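Local coordinates for Alr3699 protein (Nostoc sp., PDB 4XSR), which is a glycosyltransferase-like protein of the GT-B clan, built from two Rossmann-like domains and seen here with uridine-5'-diphosphate-glucose bound, at residues F212-P217 against A243-Q248. Numbering follows the deposited sequence.
Sequences FSRLSP and ALFGEQ. With UPG (uridine-5'-diphosphate-glucose), chain J.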
ATOM      1  N   PHE B 212      -1.733 -18.665 -31.309  1.00 41.28           N
ATOM      2  CA  PHE B 212      -1.323 -19.172 -30.022  1.00 38.40           C
ATOM      3  C   PHE B 212      -1.332 -18.103 -28.932  1.00 40.94           C
ATOM      4  O   PHE B 212      -0.707 -18.244 -27.889  1.00 40.07           O
ATOM      5  CB  PHE B 212       0.026 -19.862 -30.130  1.00 40.67           C
ATOM      6  CG  PHE B 212       0.021 -21.071 -31.065  1.00 46.74           C
ATOM      7  CD1 PHE B 212       0.070 -20.908 -32.457  1.00 48.80           C
ATOM      8  CD2 PHE B 212      -0.000 -22.355 -30.560  1.00 44.21           C
ATOM      9  CE1 PHE B 212       0.063 -22.003 -33.305  1.00 50.87           C
ATOM     10  CE2 PHE B 212       0.003 -23.452 -31.407  1.00 49.61           C
ATOM     11  CZ  PHE B 212       0.028 -23.282 -32.781  1.00 47.15           C
ATOM     12  N   SER B 213      -2.111 -17.061 -29.124  1.00 42.85           N
ATOM     13  CA  SER B 213      -2.231 -16.026 -28.114  1.00 45.07           C
ATOM     14  C   SER B 213      -3.375 -16.356 -27.137  1.00 47.91           C
ATOM     15  O   SER B 213      -4.388 -16.988 -27.510  1.00 43.37           O
ATOM     16  CB  SER B 213      -2.512 -14.660 -28.772  1.00 44.63           C
ATOM     17  OG  SER B 213      -1.474 -14.251 -29.663  1.00 47.78           O
ATOM     18  N   ARG B 214      -3.233 -15.881 -25.902  1.00 43.80           N
ATOM     19  CA  ARG B 214      -4.340 -15.920 -24.973  1.00 42.30           C
ATOM     20  C   ARG B 214      -5.519 -15.189 -25.590  1.00 43.22           C
ATOM     21  O   ARG B 214      -5.353 -14.375 -26.500  1.00 39.74           O
ATOM     22  CB  ARG B 214      -3.955 -15.291 -23.636  1.00 47.05           C
ATOM     23  CG  ARG B 214      -3.894 -13.766 -23.646  1.00 49.66           C
ATOM     24  CD  ARG B 214      -3.092 -13.209 -22.461  1.00 52.48           C
ATOM     25  NE  ARG B 214      -3.346 -11.765 -22.228  1.00 49.03           N
ATOM     26  CZ  ARG B 214      -2.420 -10.887 -21.843  1.00 48.65           C
ATOM     27  NH1 ARG B 214      -1.164 -11.258 -21.635  1.00 54.46           N
ATOM     28  NH2 ARG B 214      -2.744  -9.623 -21.659  1.00 50.07           N
ATOM     29  N   LEU B 215      -6.713 -15.485 -25.091  1.00 44.59           N
ATOM     30  CA  LEU B 215      -7.925 -14.878 -25.615  1.00 46.39           C
ATOM     31  C   LEU B 215      -8.206 -13.546 -24.922  1.00 50.32           C
ATOM     32  O   LEU B 215      -8.739 -13.507 -23.824  1.00 49.75           O
ATOM     33  CB  LEU B 215      -9.087 -15.852 -25.467  1.00 45.43           C
ATOM     34  CG  LEU B 215      -8.801 -17.276 -25.972  1.00 52.02           C
ATOM     35  CD1 LEU B 215      -9.975 -18.192 -25.682  1.00 54.12           C
ATOM     36  CD2 LEU B 215      -8.481 -17.310 -27.464  1.00 49.10           C
ATOM     37  N   SER B 216      -7.775 -12.454 -25.540  1.00 52.74           N
ATOM     38  CA  SER B 216      -8.195 -11.117 -25.112  1.00 51.62           C
ATOM     39  C   SER B 216      -8.495 -10.362 -26.365  1.00 48.84           C
ATOM     40  O   SER B 216      -7.942 -10.658 -27.408  1.00 54.73           O
ATOM     41  CB  SER B 216      -7.124 -10.339 -24.333  1.00 48.22           C
ATOM     42  OG  SER B 216      -6.510 -11.129 -23.328  1.00 53.40           O
ATOM     43  N   PRO B 217      -9.326  -9.345 -26.258  1.00 46.03           N
ATOM     44  CA  PRO B 217      -9.618  -8.597 -27.466  1.00 48.61           C
ATOM     45  C   PRO B 217      -8.375  -8.072 -28.185  1.00 45.81           C
ATOM     46  O   PRO B 217      -8.290  -8.168 -29.399  1.00 49.13           O
ATOM     47  CB  PRO B 217     -10.529  -7.486 -26.953  1.00 50.26           C
ATOM     48  CG  PRO B 217     -11.292  -8.172 -25.820  1.00 46.77           C
ATOM     49  CD  PRO B 217     -10.206  -8.959 -25.139  1.00 46.30           C
ATOM     50  N   ALA B 243      -9.015 -17.641 -22.199  1.00 43.23           N
ATOM     51  CA  ALA B 243      -9.194 -16.361 -21.494  1.00 45.48           C
ATOM     52  C   ALA B 243      -8.612 -16.480 -20.072  1.00 44.12           C
ATOM     53  O   ALA B 243      -9.152 -17.177 -19.233  1.00 46.89           O
ATOM     54  CB  ALA B 243     -10.652 -15.986 -21.448  1.00 45.47           C
ATOM     55  N   LEU B 244      -7.479 -15.844 -19.821  1.00 47.61           N
ATOM     56  CA  LEU B 244      -6.757 -16.017 -18.546  1.00 51.74           C
ATOM     57  C   LEU B 244      -7.114 -14.934 -17.514  1.00 51.61           C
ATOM     58  O   LEU B 244      -6.741 -15.047 -16.346  1.00 48.64           O
ATOM     59  CB  LEU B 244      -5.244 -15.965 -18.764  1.00 54.40           C
ATOM     60  CG  LEU B 244      -4.541 -16.957 -19.698  1.00 55.94           C
ATOM     61  CD1 LEU B 244      -3.091 -16.520 -19.862  1.00 54.60           C
ATOM     62  CD2 LEU B 244      -4.618 -18.371 -19.151  1.00 57.17           C
ATOM     63  N   PHE B 245      -7.814 -13.892 -17.964  1.00 48.82           N
ATOM     64  CA  PHE B 245      -8.050 -12.705 -17.152  1.00 53.50           C
ATOM     65  C   PHE B 245      -9.481 -12.216 -17.279  1.00 51.48           C
ATOM     66  O   PHE B 245      -9.711 -11.012 -17.403  1.00 51.09           O
ATOM     67  CB  PHE B 245      -7.058 -11.575 -17.531  1.00 53.51           C
ATOM     68  CG  PHE B 245      -5.603 -12.008 -17.544  1.00 53.02           C
ATOM     69  CD1 PHE B 245      -4.994 -12.506 -16.385  1.00 52.61           C
ATOM     70  CD2 PHE B 245      -4.838 -11.914 -18.707  1.00 52.36           C
ATOM     71  CE1 PHE B 245      -3.653 -12.895 -16.384  1.00 55.36           C
ATOM     72  CE2 PHE B 245      -3.492 -12.300 -18.708  1.00 55.19           C
ATOM     73  CZ  PHE B 245      -2.898 -12.795 -17.550  1.00 54.95           C
ATOM     74  N   GLY B 246     -10.426 -13.160 -17.298  1.00 53.75           N
ATOM     75  CA  GLY B 246     -11.872 -12.867 -17.246  1.00 51.95           C
ATOM     76  C   GLY B 246     -12.534 -12.435 -18.537  1.00 53.89           C
ATOM     77  O   GLY B 246     -13.600 -11.837 -18.520  1.00 51.84           O
ATOM     78  N   GLU B 247     -11.932 -12.753 -19.675  1.00 55.97           N
ATOM     79  CA  GLU B 247     -12.459 -12.250 -20.959  1.00 55.29           C
ATOM     80  C   GLU B 247     -13.493 -13.220 -21.590  1.00 56.04           C
ATOM     81  O   GLU B 247     -13.509 -13.458 -22.803  1.00 54.27           O
ATOM     82  CB  GLU B 247     -11.303 -11.918 -21.910  1.00 55.80           C
ATOM     83  CG  GLU B 247     -10.144 -11.141 -21.264  1.00 53.50           C
ATOM     84  CD  GLU B 247      -8.977 -12.031 -20.772  1.00 56.49           C
ATOM     85  OE1 GLU B 247      -9.201 -13.137 -20.195  1.00 63.07           O
ATOM     86  OE2 GLU B 247      -7.809 -11.624 -20.957  1.00 54.28           O
ATOM     87  N   GLN B 248     -14.415 -13.698 -20.753  1.00 55.00           N
ATOM     88  CA  GLN B 248     -15.431 -14.656 -21.169  1.00 52.78           C
ATOM     89  C   GLN B 248     -16.375 -14.058 -22.178  1.00 47.46           C
ATOM     90  O   GLN B 248     -16.857 -14.758 -23.042  1.00 44.50           O
ATOM     91  CB  GLN B 248     -16.213 -15.180 -19.970  1.00 55.64           C
ATOM     92  CG  GLN B 248     -15.335 -15.747 -18.854  1.00 61.32           C
ATOM     93  CD  GLN B 248     -14.476 -16.891 -19.330  1.00 64.93           C
ATOM     94  OE1 GLN B 248     -14.929 -17.750 -20.103  1.00 65.59           O
ATOM     95  NE2 GLN B 248     -13.224 -16.915 -18.881  1.00 65.91           N
TER
HETATM   96  N1  UPG J 405       1.056 -20.549 -24.724  1.00 35.57           N
HETATM   97  C2  UPG J 405       0.853 -21.795 -24.116  1.00 33.38           C
HETATM   98  N3  UPG J 405      -0.322 -22.391 -24.260  1.00 33.45           N
HETATM   99  C4  UPG J 405      -1.307 -21.848 -24.973  1.00 38.23           C
HETATM  100  C5  UPG J 405      -1.116 -20.617 -25.612  1.00 36.42           C
HETATM  101  C6  UPG J 405       0.090 -19.974 -25.454  1.00 34.62           C
HETATM  102  O2  UPG J 405       1.748 -22.360 -23.422  1.00 36.68           O
HETATM  103  O4  UPG J 405      -2.407 -22.460 -25.076  1.00 37.87           O
HETATM  104  C1C UPG J 405       2.329 -19.853 -24.577  1.00 38.78           C
HETATM  105  C2C UPG J 405       3.019 -19.555 -25.902  1.00 40.23           C
HETATM  106  O2C UPG J 405       3.781 -20.701 -26.338  1.00 38.52           O
HETATM  107  C3C UPG J 405       3.836 -18.331 -25.491  1.00 39.40           C
HETATM  108  C4C UPG J 405       2.984 -17.614 -24.423  1.00 40.33           C
HETATM  109  O4C UPG J 405       2.040 -18.576 -23.996  1.00 40.85           O
HETATM  110  O3C UPG J 405       5.059 -18.781 -24.904  1.00 35.14           O
HETATM  111  C5C UPG J 405       2.207 -16.376 -24.889  1.00 38.43           C
HETATM  112  O5C UPG J 405       3.211 -15.387 -25.110  1.00 39.25           O
HETATM  113  PA  UPG J 405       2.899 -13.865 -25.438  1.00 36.74           P
HETATM  114  O1A UPG J 405       4.190 -13.268 -25.897  1.00 36.81           O
HETATM  115  O2A UPG J 405       1.623 -13.687 -26.181  1.00 34.12           O
HETATM  116  O3A UPG J 405       2.764 -13.388 -23.859  1.00 41.16           O
HETATM  117  PB  UPG J 405       1.809 -12.253 -23.184  1.00 37.02           P
HETATM  118  O1B UPG J 405       0.892 -13.055 -22.335  1.00 43.59           O
HETATM  119  O2B UPG J 405       1.157 -11.319 -24.128  1.00 34.67           O
HETATM  120  O3B UPG J 405       2.957 -11.629 -22.223  1.00 36.22           O
HETATM  121  C1' UPG J 405       3.693 -10.390 -22.206  1.00 34.18           C
HETATM  122  C2' UPG J 405       3.701  -9.525 -23.446  1.00 34.02           C
HETATM  123  C3' UPG J 405       4.329 -10.246 -24.667  1.00 34.87           C
HETATM  124  C4' UPG J 405       5.746 -10.710 -24.309  1.00 34.54           C
HETATM  125  C5' UPG J 405       5.709 -11.419 -22.966  1.00 33.26           C
HETATM  126  C6' UPG J 405       7.049 -11.863 -22.466  1.00 32.63           C
HETATM  127  O2' UPG J 405       2.406  -8.962 -23.655  1.00 36.31           O
HETATM  128  O3' UPG J 405       4.375  -9.322 -25.770  1.00 33.22           O
HETATM  129  O4' UPG J 405       6.284 -11.639 -25.262  1.00 33.51           O
HETATM  130  O5' UPG J 405       5.096 -10.626 -21.955  1.00 35.90           O
HETATM  131  O6' UPG J 405       7.975 -10.798 -22.487  1.00 35.73           O
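The edge of the Phe245 ring points at one face of the Arg214 guanidinium. The two planes stand 90° apart, and CE2 of Phe245 sits over the centre of the guanidinium, 3.6 Å from CZ of Arg214. The chain of Arg214 runs extended from CG to NE, which carries the guanidinium past Leu244 to the ligand. There NH1 of Arg214 donates a bond of 2.8 Å to O1B of UPG. At the guanidinium edge, NE of Arg214 makes a weak bond to OG of Ser216. OG of Ser216 donates to OE2 of Glu247 at 2.7 Å, from above the carboxylate plane. The Glu247 chain bends at chi2 (95°), and its OE1 accepts a hydrogen bond from the backbone N of Phe245 at 2.7 Å, also from above that plane (36° out of it). OE2 of Glu247 lies 4.6 Å from NE of Arg214, not in contact, but probably adds a favourable charge nearby. CB of Leu215 packs 4.3 Å from CB of Ala243, and Val251 of helix 248-260 touches both side chains. The two loops follow adjacent parallel strands, 207-211 and 235-240, of the C-terminal Rossmann-like domain. Arg214, with Lys219 also bonded to UPG, belongs to the nucleotide-sugar diphosphate site characteristic of GT-B glycosyltransferases.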